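Local coordinates for protein aminopeptidase N (Francisella tularensis subsp. tularensis, PDB 5DLL) that releases N-terminal amino acids from peptides as a zinc-dependent M1-family aminopeptidase and probably takes part in the breakdown of intracellular peptides, at residues L748-Q753 against S782-F787; A697-F701 against A713-L717; L206-K210 against I232-H236; S129-E133 against F270-E276; I50-R54 against P99-V103. One frame throughout, in Å; residues are numbered along the deposited sequence.

Overall arrangement
Contact 4 lies nearest to catalysis: the side chain of Glu-276 comes to about 4 Å from the zinc held by His-309, His-313 and Glu-332. Contact 3 is nested inside the chain loop that contact 4 closes. The two reach the outermost strands, 207-214 and 274-275, of one mixed sheet, with centres 19 Å apart. Contact 5, 31 Å from contact 4 between centres, joins strands of the N-terminal domain, where a sodium ion lies about 11 Å from the side chain of Ile-50. In the C-terminal domain contact 2 pairs consecutive helices and contact 1 two helices with another between them; the two touch through Ser-750 and Phe-714. Centres of contacts 2 and 5 are 70 Å apart.

Contact 1 (L748-Q753 against S782-F787); sequences LLSQAQ and SLIGGF
Gln-753 reaches Gly-786 because of how its chain is set: CG stands opposite the carbonyl carbon, and a bend at chi2 (-96°) swings the amide across to the neighbouring helix. NE2 then lies 2.7 Å from the backbone O of Gly-786, in a hydrogen bond that is weak because the N-H points well off the acceptor (125°). Leu-749, with CG trans to its own N, lays CD1 over the same glycine, 3.5 Å from Gly-786 CA. Beside these two side chains, nearer the middle of the interface, Ala-752 turns its methyl toward the backbone of 782-787, where CB is 3.6 Å from Leu-783 O and 3.7 Å from Phe-787 N. Farther along, Leu-748 and Leu-783 meet through branch methyls, CD2 to CD1 at 4.3 Å, while Leu-748 CB faces Ser-782 CB. The hydroxyl of Ser-782 is taken up within its own helix by Asn-778 O.

The helices 741-752 and 777-788 of the ARM-repeat-like C-terminal domain run in nearly the same direction here, their segment axes 29° apart and approaching to 7.9 Å. Helix 759-767 packs on Leu-783 and Phe-787, extending the apolar layer beyond the pair. At the C-terminal end of helix 741-752, Ala-752 O accepts a hydrogen bond from Asn-790 ND2 and also lies at the edge of the Phe-787 ring. Small residues at the crossing, Ala-752 and Gly-786, let side chain meet bare backbone, and apolar packing probably contributes more to the contact than its one weak polar bond.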
# COMPACT_ATOMS: atom_id res chain seq x y z
N LEU A 748 -2.83 18.59 14.90
CA LEU A 748 -1.93 17.97 15.88
C LEU A 748 -0.61 17.58 15.23
O LEU A 748 0.47 17.92 15.73
CB LEU A 748 -2.58 16.73 16.49
CG LEU A 748 -3.84 16.93 17.33
CD1 LEU A 748 -4.57 15.61 17.54
CD2 LEU A 748 -3.52 17.59 18.66
N LEU A 749 -0.70 16.87 14.11
CA LEU A 749 0.48 16.40 13.38
C LEU A 749 1.39 17.56 13.00
O LEU A 749 2.60 17.47 13.15
CB LEU A 749 0.07 15.64 12.12
CG LEU A 749 1.18 15.11 11.20
CD1 LEU A 749 2.23 14.32 11.96
CD2 LEU A 749 0.58 14.26 10.09
N SER A 750 0.80 18.65 12.52
CA SER A 750 1.56 19.84 12.11
C SER A 750 2.34 20.43 13.28
O SER A 750 3.51 20.77 13.14
CB SER A 750 0.64 20.91 11.52
OG SER A 750 0.10 20.48 10.29
N GLN A 751 1.67 20.54 14.43
CA GLN A 751 2.32 21.03 15.65
C GLN A 751 3.43 20.07 16.10
O GLN A 751 4.53 20.51 16.44
CB GLN A 751 1.29 21.23 16.76
CG GLN A 751 0.45 22.47 16.59
CD GLN A 751 -0.76 22.48 17.50
OE1 GLN A 751 -0.84 23.27 18.45
NE2 GLN A 751 -1.71 21.58 17.24
N ALA A 752 3.13 18.78 16.08
CA ALA A 752 4.10 17.74 16.42
C ALA A 752 5.38 17.82 15.58
O ALA A 752 6.46 17.48 16.05
CB ALA A 752 3.48 16.36 16.27
N GLN A 753 5.23 18.29 14.34
CA GLN A 753 6.34 18.36 13.39
C GLN A 753 7.10 19.70 13.42
O GLN A 753 8.02 19.89 12.62
CB GLN A 753 5.81 18.12 11.97
CG GLN A 753 5.11 16.77 11.78
CD GLN A 753 6.01 15.69 11.23
OE1 GLN A 753 6.71 15.89 10.23
NE2 GLN A 753 5.99 14.52 11.85
N SER A 782 -1.27 10.74 15.06
CA SER A 782 -1.09 12.15 14.73
C SER A 782 -0.09 12.82 15.66
O SER A 782 0.95 13.30 15.21
CB SER A 782 -2.42 12.89 14.79
OG SER A 782 -3.33 12.37 13.83
N LEU A 783 -0.40 12.83 16.95
CA LEU A 783 0.39 13.58 17.92
C LEU A 783 1.68 12.85 18.31
O LEU A 783 2.77 13.42 18.20
CB LEU A 783 -0.42 13.88 19.18
CG LEU A 783 0.27 14.81 20.19
CD1 LEU A 783 0.46 16.20 19.60
CD2 LEU A 783 -0.51 14.87 21.49
N ILE A 784 1.56 11.60 18.75
CA ILE A 784 2.71 10.86 19.28
C ILE A 784 3.56 10.30 18.14
O ILE A 784 4.78 10.48 18.13
CB ILE A 784 2.28 9.72 20.23
CG1 ILE A 784 1.36 10.24 21.35
CG2 ILE A 784 3.51 9.02 20.81
CD1 ILE A 784 1.92 11.40 22.15
N GLY A 785 2.93 9.64 17.18
CA GLY A 785 3.62 9.14 15.98
C GLY A 785 4.18 10.26 15.13
O GLY A 785 5.22 10.11 14.50
N GLY A 786 3.48 11.40 15.12
CA GLY A 786 3.96 12.61 14.47
C GLY A 786 5.18 13.21 15.14
O GLY A 786 6.04 13.77 14.46
N PHE A 787 5.26 13.12 16.46
CA PHE A 787 6.43 13.60 17.19
C PHE A 787 7.61 12.66 17.02
O PHE A 787 8.76 13.10 16.95
CB PHE A 787 6.13 13.80 18.67
CG PHE A 787 7.31 14.33 19.45
CD1 PHE A 787 7.71 15.65 19.30
CD2 PHE A 787 8.04 13.50 20.29
CE1 PHE A 787 8.81 16.14 19.99
CE2 PHE A 787 9.13 13.98 20.98
CZ PHE A 787 9.52 15.30 20.83

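Contact 2 (A697-F701 against A713-L717); sequences AQQLF and AFTEL
Phe-701 and Ala-713 sit at the heart of a helical hairpin, in which helices 691-703 and 707-717 of the ARM-repeat-like domain run antiparallel with segment axes 148° apart. The Phe-701 side chain can be followed outward from its CB, which rests 3.6 Å from the Ala-713 methyl. With CG trans to the backbone N (chi1 -169°), the ring is carried away from its own helix and along the side of Phe-714. CG lies under Leu-717 CD2, at 3.9 Å, and CD2 is only slightly farther from the same methyl. On the other flank CD1 approaches both Phe-714 N and Ala-713 CB, the alanine methyl lying in the ring plane at its edge. CE1, farther out, meets Phe-714 CB at 3.9 Å. Leu-717 crosses the ring at about a right angle and drops CD2 onto one face in a CH-pi contact, 4.2 Å from the centroid and displaced toward the rim.

Ala-713 CB also meets Ala-697 O, so it sits between Ala-697 on one turn of helix 691-703 and Leu-700 and Phe-701 on the next. Helix 723-736 continues the packing: Phe-733 stacks on Phe-714, and Arg-736 makes a cation-pi contact with Phe-701. On the far side Ala-697 and Glu-716 touch helix 668-685. The two methyls of Leu-717 divide their work: CD1 packs 3.7 Å from Ala-697 CB, while CD2 lies 3.6 Å from Gln-698 OE1, a bend at chi2 bringing that oxygen beside the leucine methyls.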
# COMPACT_ATOMS: atom_id res chain seq x y z
N ALA A 697 3.09 33.39 2.93
CA ALA A 697 2.45 32.28 3.65
C ALA A 697 1.21 32.75 4.40
O ALA A 697 0.19 32.06 4.41
CB ALA A 697 3.44 31.65 4.62
N GLN A 698 1.31 33.93 5.01
CA GLN A 698 0.21 34.51 5.77
C GLN A 698 -1.00 34.83 4.89
O GLN A 698 -2.15 34.64 5.31
CB GLN A 698 0.69 35.77 6.51
CG GLN A 698 -0.35 36.42 7.42
CD GLN A 698 -0.80 35.50 8.54
OE1 GLN A 698 0.02 35.02 9.33
NE2 GLN A 698 -2.10 35.24 8.61
N GLN A 699 -0.75 35.31 3.67
CA GLN A 699 -1.84 35.61 2.74
C GLN A 699 -2.47 34.33 2.21
O GLN A 699 -3.70 34.20 2.19
CB GLN A 699 -1.35 36.48 1.57
CG GLN A 699 -0.99 37.91 1.96
CD GLN A 699 -2.17 38.67 2.56
OE1 GLN A 699 -3.21 38.84 1.92
NE2 GLN A 699 -1.99 39.15 3.79
N LEU A 700 -1.63 33.38 1.80
CA LEU A 700 -2.10 32.08 1.31
C LEU A 700 -2.99 31.41 2.35
O LEU A 700 -4.03 30.84 2.02
CB LEU A 700 -0.91 31.17 0.98
CG LEU A 700 -1.21 29.80 0.36
CD1 LEU A 700 -2.15 29.91 -0.82
CD2 LEU A 700 0.09 29.13 -0.06
N PHE A 701 -2.55 31.50 3.60
CA PHE A 701 -3.32 31.02 4.74
C PHE A 701 -4.72 31.62 4.77
O PHE A 701 -5.71 30.90 4.90
CB PHE A 701 -2.58 31.35 6.04
CG PHE A 701 -3.15 30.68 7.26
CD1 PHE A 701 -3.07 29.30 7.40
CD2 PHE A 701 -3.75 31.43 8.26
CE1 PHE A 701 -3.59 28.68 8.52
CE2 PHE A 701 -4.27 30.81 9.39
CZ PHE A 701 -4.20 29.44 9.52
N ALA A 713 0.12 26.53 3.73
CA ALA A 713 0.25 27.82 4.40
C ALA A 713 0.53 27.66 5.89
O ALA A 713 1.44 28.29 6.43
CB ALA A 713 -1.01 28.65 4.19
N PHE A 714 -0.25 26.80 6.55
CA PHE A 714 -0.08 26.51 7.97
C PHE A 714 1.31 25.93 8.26
O PHE A 714 2.02 26.44 9.13
CB PHE A 714 -1.18 25.56 8.46
CG PHE A 714 -1.16 25.29 9.95
CD1 PHE A 714 -0.90 26.30 10.87
CD2 PHE A 714 -1.45 24.02 10.44
CE1 PHE A 714 -0.91 26.05 12.24
CE2 PHE A 714 -1.45 23.76 11.80
CZ PHE A 714 -1.18 24.77 12.71
N THR A 715 1.69 24.89 7.53
CA THR A 715 2.98 24.23 7.71
C THR A 715 4.15 25.22 7.66
O THR A 715 5.07 25.15 8.47
CB THR A 715 3.22 23.14 6.64
OG1 THR A 715 2.11 22.23 6.62
CG2 THR A 715 4.52 22.37 6.91
N GLU A 716 4.11 26.14 6.70
CA GLU A 716 5.21 27.09 6.49
C GLU A 716 5.15 28.24 7.50
O GLU A 716 6.19 28.78 7.90
CB GLU A 716 5.19 27.64 5.07
CG GLU A 716 5.18 26.59 3.97
CD GLU A 716 6.43 25.71 3.94
OE1 GLU A 716 7.42 26.03 4.64
OE2 GLU A 716 6.42 24.70 3.20
N LEU A 717 3.94 28.59 7.93
CA LEU A 717 3.75 29.58 9.00
C LEU A 717 4.33 29.08 10.33
O LEU A 717 4.69 29.88 11.19
CB LEU A 717 2.26 29.92 9.15
CG LEU A 717 1.80 31.38 9.16
CD1 LEU A 717 2.57 32.26 8.19
CD2 LEU A 717 0.31 31.45 8.85

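Contact 3 (L206-K210 against I232-H236); sequences LASIK and IDKCH
Ala-207 and Ile-232 mark the closest approach of the two backbones, their CA atoms 6.7 Å apart, where strand 207-214 at the border of a mixed sheet passes the irregular chain leading into helix 236-253. Ile-209 carries the contact. Its CG1 stands opposite the carbonyl carbon (chi1 -64°) and the chain extends beyond it, sending CD1 deep among the residues opposite. Ile-209 and Ile-232 overlap alongside, each running against the direction of the other, CG1 to CG1 at 3.7 Å. Ile-232 spreads its branches: CG2 touches the Ala-207 methyl at 4.1 Å, while CD1 lies against Ile-209. The tip of Ile-209 rests over the centre of the His-236 ring, a CH-pi contact with CD1 3.7 Å from the centroid and 10° off the normal. CD1 also packs 3.9 Å from Cys-235 CB.

Cys-235 is the N-cap residue of helix 236-253, which links strand 220-227 to its parallel neighbour 261-267 as a beta-alpha-beta crossover. Strand 220-227, next to 207-214, hydrogen-bonds through Ile-225 to the Ile-209 backbone and touches Ile-232 with Ala-227. The start of the crossover helix is thus joined to the sheet border by dispersion and CH-pi forces rather than by polar bonds.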
# COMPACT_ATOMS: atom_id res chain seq x y z
N LEU A 206 -29.14 1.68 5.44
CA LEU A 206 -28.08 2.48 4.82
C LEU A 206 -28.59 3.38 3.70
O LEU A 206 -29.40 2.96 2.87
CB LEU A 206 -27.00 1.55 4.25
CG LEU A 206 -26.20 0.74 5.27
CD1 LEU A 206 -25.30 -0.26 4.56
CD2 LEU A 206 -25.38 1.64 6.18
N ALA A 207 -28.10 4.62 3.70
CA ALA A 207 -28.28 5.53 2.57
C ALA A 207 -27.42 5.07 1.39
O ALA A 207 -26.52 4.24 1.55
CB ALA A 207 -27.92 6.95 2.97
N SER A 208 -27.70 5.62 0.21
CA SER A 208 -27.00 5.19 -0.99
C SER A 208 -26.82 6.31 -2.02
O SER A 208 -27.62 7.24 -2.09
CB SER A 208 -27.77 4.04 -1.64
OG SER A 208 -29.07 4.44 -2.05
N ILE A 209 -25.75 6.19 -2.80
CA ILE A 209 -25.57 6.94 -4.04
C ILE A 209 -25.62 5.92 -5.17
O ILE A 209 -24.76 5.04 -5.26
CB ILE A 209 -24.20 7.66 -4.09
CG1 ILE A 209 -24.10 8.71 -2.99
CG2 ILE A 209 -23.97 8.29 -5.46
CD1 ILE A 209 -22.68 9.18 -2.72
N LYS A 210 -26.63 6.03 -6.02
CA LYS A 210 -26.75 5.15 -7.18
C LYS A 210 -26.46 5.91 -8.47
O LYS A 210 -26.84 7.07 -8.62
CB LYS A 210 -28.14 4.51 -7.22
CG LYS A 210 -28.43 3.64 -6.01
CD LYS A 210 -29.43 2.53 -6.34
CE LYS A 210 -29.64 1.60 -5.15
NZ LYS A 210 -30.44 2.23 -4.07
N ILE A 232 -22.63 9.60 3.86
CA ILE A 232 -22.87 9.44 2.42
C ILE A 232 -22.50 10.68 1.57
O ILE A 232 -22.04 10.55 0.44
CB ILE A 232 -24.33 8.98 2.13
CG1 ILE A 232 -24.47 8.39 0.72
CG2 ILE A 232 -25.33 10.12 2.33
CD1 ILE A 232 -23.62 7.16 0.46
N ASP A 233 -22.68 11.88 2.14
CA ASP A 233 -22.39 13.13 1.43
C ASP A 233 -20.91 13.29 1.04
O ASP A 233 -20.59 14.04 0.12
CB ASP A 233 -22.83 14.35 2.27
CG ASP A 233 -24.34 14.49 2.36
OD1 ASP A 233 -25.07 13.62 1.81
OD2 ASP A 233 -24.81 15.47 2.98
N LYS A 234 -20.02 12.58 1.73
CA LYS A 234 -18.59 12.64 1.43
C LYS A 234 -18.12 11.43 0.61
O LYS A 234 -16.92 11.16 0.53
CB LYS A 234 -17.79 12.73 2.74
CG LYS A 234 -18.17 13.91 3.64
CD LYS A 234 -19.20 13.53 4.70
CE LYS A 234 -19.66 14.73 5.51
NZ LYS A 234 -20.63 15.61 4.78
N CYS A 235 -19.06 10.71 -0.01
CA CYS A 235 -18.73 9.54 -0.83
C CYS A 235 -18.88 9.78 -2.34
O CYS A 235 -18.87 8.83 -3.13
CB CYS A 235 -19.61 8.35 -0.42
SG CYS A 235 -19.21 7.65 1.20
N HIS A 236 -19.00 11.04 -2.75
CA HIS A 236 -19.24 11.36 -4.16
C HIS A 236 -18.00 11.25 -5.04
O HIS A 236 -18.10 10.85 -6.20
CB HIS A 236 -19.90 12.74 -4.30
CG HIS A 236 -21.34 12.75 -3.89
ND1 HIS A 236 -22.37 12.59 -4.78
CD2 HIS A 236 -21.91 12.86 -2.67
CE1 HIS A 236 -23.52 12.62 -4.14
NE2 HIS A 236 -23.27 12.78 -2.85

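Contact 4 (S129-E133 against F270-E276); sequences STQCE and FNAGAME
The amide of Gln-131 stands across the Phe-270 ring, its plane turned 57° from that of the ring, so that OE1 comes obliquely to the far end of the ring, 3.3 Å from CZ. The same oxygen also lies near Ala-272 CB, at 3.9 Å, and Met-275 CG, at 3.8 Å. The other end of the amide is tied down within its own segment. Gln-131 NE2 donates to Glu-133 O at 2.9 Å, a fairly straight bond (160°) that meets a lone pair in the carbonyl plane and lies in the amide plane too, fixing the rotation of the group.

Gly-273 to Glu-276 open the GAMEN signature of M1 aminopeptidases, of which Met-275 and Glu-276 reach this contact; in the family it helps to recognise the free N terminus of the substrate, and acids here are consistent with a pocket for that positive charge. A type I turn from Phe-270 to Gly-273 leads into it. Here the N-terminal domain, through strand 128-131 and the chain that follows, meets the zinc peptidase domain. Tyr-122, from the neighbouring strand, touches both Gln-131 and Phe-270.

Met-275, trans at chi1 and bent at chi2 and chi3, crosses Glu-133 obliquely and sets SD 3.2 Å from Glu-133 OE1 and CE 3.8 Å from its CB. The glutamate is extended (chi1 -177°), which brings its carboxylate beside that of Glu-276, OE1 to OE1 at 4.1 Å. Glu-276 also touches His-313, a zinc ligand. Lys-331 forms a salt bridge with Glu-276 OE2 and a long, weak ion pair with Glu-133 OE2.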
# COMPACT_ATOMS: atom_id res chain seq x y z
N SER A 129 -22.51 -7.62 8.74
CA SER A 129 -21.40 -7.45 7.83
C SER A 129 -20.47 -8.64 7.98
O SER A 129 -20.42 -9.25 9.05
CB SER A 129 -20.66 -6.14 8.14
OG SER A 129 -19.34 -6.15 7.64
N THR A 130 -19.73 -8.97 6.93
CA THR A 130 -18.84 -10.13 6.96
C THR A 130 -17.39 -9.74 6.72
O THR A 130 -17.07 -8.58 6.44
CB THR A 130 -19.21 -11.15 5.87
OG1 THR A 130 -19.01 -10.56 4.58
CG2 THR A 130 -20.65 -11.60 6.01
N GLN A 131 -16.53 -10.73 6.86
CA GLN A 131 -15.14 -10.65 6.45
C GLN A 131 -14.64 -12.09 6.37
O GLN A 131 -14.60 -12.78 7.39
CB GLN A 131 -14.31 -9.85 7.46
CG GLN A 131 -12.81 -9.92 7.25
CD GLN A 131 -12.39 -9.42 5.88
OE1 GLN A 131 -12.93 -8.44 5.37
NE2 GLN A 131 -11.40 -10.09 5.29
N CYS A 132 -14.28 -12.53 5.18
CA CYS A 132 -13.96 -13.94 4.96
C CYS A 132 -12.51 -14.24 4.56
O CYS A 132 -12.10 -15.39 4.61
CB CYS A 132 -14.94 -14.53 3.95
SG CYS A 132 -16.66 -14.49 4.53
N GLU A 133 -11.73 -13.24 4.18
CA GLU A 133 -10.30 -13.46 3.96
C GLU A 133 -9.60 -13.39 5.31
O GLU A 133 -9.84 -12.45 6.05
CB GLU A 133 -9.70 -12.43 3.00
CG GLU A 133 -8.22 -12.67 2.69
CD GLU A 133 -7.66 -11.74 1.63
OE1 GLU A 133 -8.18 -10.62 1.47
OE2 GLU A 133 -6.70 -12.14 0.94
N PHE A 270 -13.86 -0.48 9.96
CA PHE A 270 -13.74 -1.75 9.25
C PHE A 270 -12.29 -2.23 9.27
O PHE A 270 -11.41 -1.61 8.68
CB PHE A 270 -14.25 -1.64 7.81
CG PHE A 270 -14.18 -2.93 7.03
CD1 PHE A 270 -14.99 -4.01 7.37
CD2 PHE A 270 -13.30 -3.06 5.96
CE1 PHE A 270 -14.92 -5.20 6.65
CE2 PHE A 270 -13.23 -4.25 5.24
CZ PHE A 270 -14.04 -5.32 5.59
N ASN A 271 -12.07 -3.36 9.94
CA ASN A 271 -10.74 -3.86 10.26
C ASN A 271 -9.80 -4.00 9.06
O ASN A 271 -8.68 -3.48 9.09
CB ASN A 271 -10.85 -5.22 10.98
CG ASN A 271 -9.59 -5.57 11.76
OD1 ASN A 271 -8.83 -6.46 11.36
ND2 ASN A 271 -9.36 -4.88 12.87
N ALA A 272 -10.25 -4.67 8.01
CA ALA A 272 -9.39 -4.93 6.85
C ALA A 272 -8.96 -3.65 6.12
O ALA A 272 -7.97 -3.67 5.38
CB ALA A 272 -10.08 -5.89 5.88
N GLY A 273 -9.70 -2.56 6.31
CA GLY A 273 -9.41 -1.28 5.66
C GLY A 273 -10.14 -1.21 4.34
O GLY A 273 -10.92 -0.29 4.09
N ALA A 274 -9.88 -2.21 3.49
CA ALA A 274 -10.62 -2.40 2.25
C ALA A 274 -10.60 -3.88 1.89
O ALA A 274 -9.63 -4.58 2.18
CB ALA A 274 -9.99 -1.57 1.14
N MET A 275 -11.67 -4.36 1.25
CA MET A 275 -11.74 -5.77 0.87
C MET A 275 -12.41 -5.96 -0.48
O MET A 275 -13.44 -5.34 -0.75
CB MET A 275 -12.45 -6.60 1.95
CG MET A 275 -12.55 -8.09 1.64
SD MET A 275 -10.95 -8.95 1.55
CE MET A 275 -11.30 -10.23 0.35
N GLU A 276 -11.84 -6.84 -1.29
CA GLU A 276 -12.23 -6.97 -2.70
C GLU A 276 -13.38 -7.94 -2.95
O GLU A 276 -13.42 -8.60 -4.00
CB GLU A 276 -11.02 -7.42 -3.53
CG GLU A 276 -10.60 -8.88 -3.36
CD GLU A 276 -9.34 -9.08 -2.54
OE1 GLU A 276 -8.98 -8.17 -1.75
OE2 GLU A 276 -8.73 -10.16 -2.70

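Contact 5 (I50-R54 against P99-V103); sequences IVANR and PEKFV
An antiparallel strand pair in the mixed beta sheet of the N-terminal domain joins Ile-50 to Phe-102 as a hydrogen-bonded pair and Val-51 to Lys-101 as a non-hydrogen-bonded one. Strands 42-52 and 101-110, which farther along supply Val-44 and Thr-106 to the sodium site, are laced here by Ile-50 N to Phe-102 O (2.9 Å), Phe-102 N to Ile-50 O (3.1 Å) and Ala-52 N to Glu-100 O (2.8 Å). On one face a chi1 of 63° tucks the Phe-102 ring between its own N and carbonyl carbon and lays it against Ile-50. Ile-50 CB sits over the ring, 4.1 Å from the centroid in a CH-pi contact, while CD1 reaches CE2 at 3.7 Å. Leu-76 and Tyr-26, from the strands beyond, pack on Phe-102 and Ile-50 respectively. On the other face Val-51 CG2 touches Lys-101 CG at 4.0 Å.

Past the end of the pairing, Glu-100 bends its chain back beside the Ala-52 methyl. Arg-54, itself bent at chi2 and chi3, comes across it, its guanidinium turned 34° out of the carboxylate plane. Their salt bridge runs from the edge of the guanidinium, with Arg-54 NH2 3.2 Å from Glu-100 OE1.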
# COMPACT_ATOMS: atom_id res chain seq x y z
N ILE A 50 -21.33 -31.12 -4.62
CA ILE A 50 -19.95 -31.55 -4.49
C ILE A 50 -19.64 -32.70 -5.44
O ILE A 50 -20.50 -33.54 -5.72
CB ILE A 50 -19.69 -31.99 -3.03
CG1 ILE A 50 -19.99 -30.84 -2.06
CG2 ILE A 50 -18.26 -32.48 -2.85
CD1 ILE A 50 -20.21 -31.29 -0.63
N VAL A 51 -18.40 -32.74 -5.92
CA VAL A 51 -17.96 -33.80 -6.83
C VAL A 51 -16.52 -34.23 -6.50
O VAL A 51 -15.69 -33.43 -6.09
CB VAL A 51 -18.07 -33.34 -8.30
CG1 VAL A 51 -17.03 -32.28 -8.64
CG2 VAL A 51 -17.95 -34.54 -9.24
N ALA A 52 -16.26 -35.53 -6.67
CA ALA A 52 -14.94 -36.10 -6.43
C ALA A 52 -13.92 -35.50 -7.39
O ALA A 52 -14.18 -35.41 -8.59
CB ALA A 52 -14.99 -37.61 -6.58
N ASN A 53 -12.76 -35.09 -6.85
CA ASN A 53 -11.71 -34.45 -7.65
C ASN A 53 -10.76 -35.47 -8.27
O ASN A 53 -10.02 -36.14 -7.56
CB ASN A 53 -10.91 -33.47 -6.78
CG ASN A 53 -9.87 -32.69 -7.57
OD1 ASN A 53 -9.88 -32.68 -8.80
ND2 ASN A 53 -8.97 -32.03 -6.86
N ARG A 54 -10.75 -35.55 -9.60
CA ARG A 54 -9.92 -36.52 -10.32
C ARG A 54 -8.43 -36.42 -9.96
O ARG A 54 -7.72 -37.43 -9.95
CB ARG A 54 -10.12 -36.37 -11.83
CG ARG A 54 -9.59 -37.52 -12.69
CD ARG A 54 -10.02 -38.89 -12.19
NE ARG A 54 -11.42 -38.92 -11.76
CZ ARG A 54 -11.97 -39.87 -11.00
NH1 ARG A 54 -11.25 -40.90 -10.57
NH2 ARG A 54 -13.25 -39.79 -10.67
N PRO A 99 -20.16 -40.43 -1.93
CA PRO A 99 -20.21 -40.77 -3.36
C PRO A 99 -19.35 -39.87 -4.26
O PRO A 99 -18.81 -38.85 -3.82
CB PRO A 99 -21.70 -40.60 -3.72
CG PRO A 99 -22.43 -40.44 -2.43
CD PRO A 99 -21.45 -39.89 -1.45
N GLU A 100 -19.25 -40.26 -5.53
CA GLU A 100 -18.49 -39.51 -6.54
C GLU A 100 -19.13 -38.16 -6.85
O GLU A 100 -18.44 -37.22 -7.25
CB GLU A 100 -18.39 -40.32 -7.84
CG GLU A 100 -17.60 -41.62 -7.74
CD GLU A 100 -16.10 -41.40 -7.70
OE1 GLU A 100 -15.56 -40.74 -8.61
OE2 GLU A 100 -15.45 -41.89 -6.75
N LYS A 101 -20.45 -38.07 -6.68
CA LYS A 101 -21.20 -36.85 -6.98
C LYS A 101 -22.44 -36.81 -6.09
O LYS A 101 -23.22 -37.76 -6.07
CB LYS A 101 -21.60 -36.85 -8.46
CG LYS A 101 -21.80 -35.47 -9.07
CD LYS A 101 -21.89 -35.56 -10.59
CE LYS A 101 -21.92 -34.18 -11.24
NZ LYS A 101 -23.15 -33.42 -10.91
N PHE A 102 -22.60 -35.72 -5.34
CA PHE A 102 -23.70 -35.61 -4.38
C PHE A 102 -24.01 -34.18 -3.95
O PHE A 102 -23.21 -33.26 -4.17
CB PHE A 102 -23.41 -36.46 -3.13
CG PHE A 102 -22.20 -36.02 -2.35
CD1 PHE A 102 -20.92 -36.38 -2.76
CD2 PHE A 102 -22.33 -35.24 -1.20
CE1 PHE A 102 -19.80 -35.97 -2.04
CE2 PHE A 102 -21.22 -34.84 -0.48
CZ PHE A 102 -19.95 -35.21 -0.91
N VAL A 103 -25.17 -34.00 -3.33
CA VAL A 103 -25.57 -32.73 -2.74
C VAL A 103 -25.62 -32.89 -1.22
O VAL A 103 -26.20 -33.86 -0.71
CB VAL A 103 -26.91 -32.19 -3.31
CG1 VAL A 103 -27.95 -33.29 -3.47
CG2 VAL A 103 -27.45 -31.06 -2.44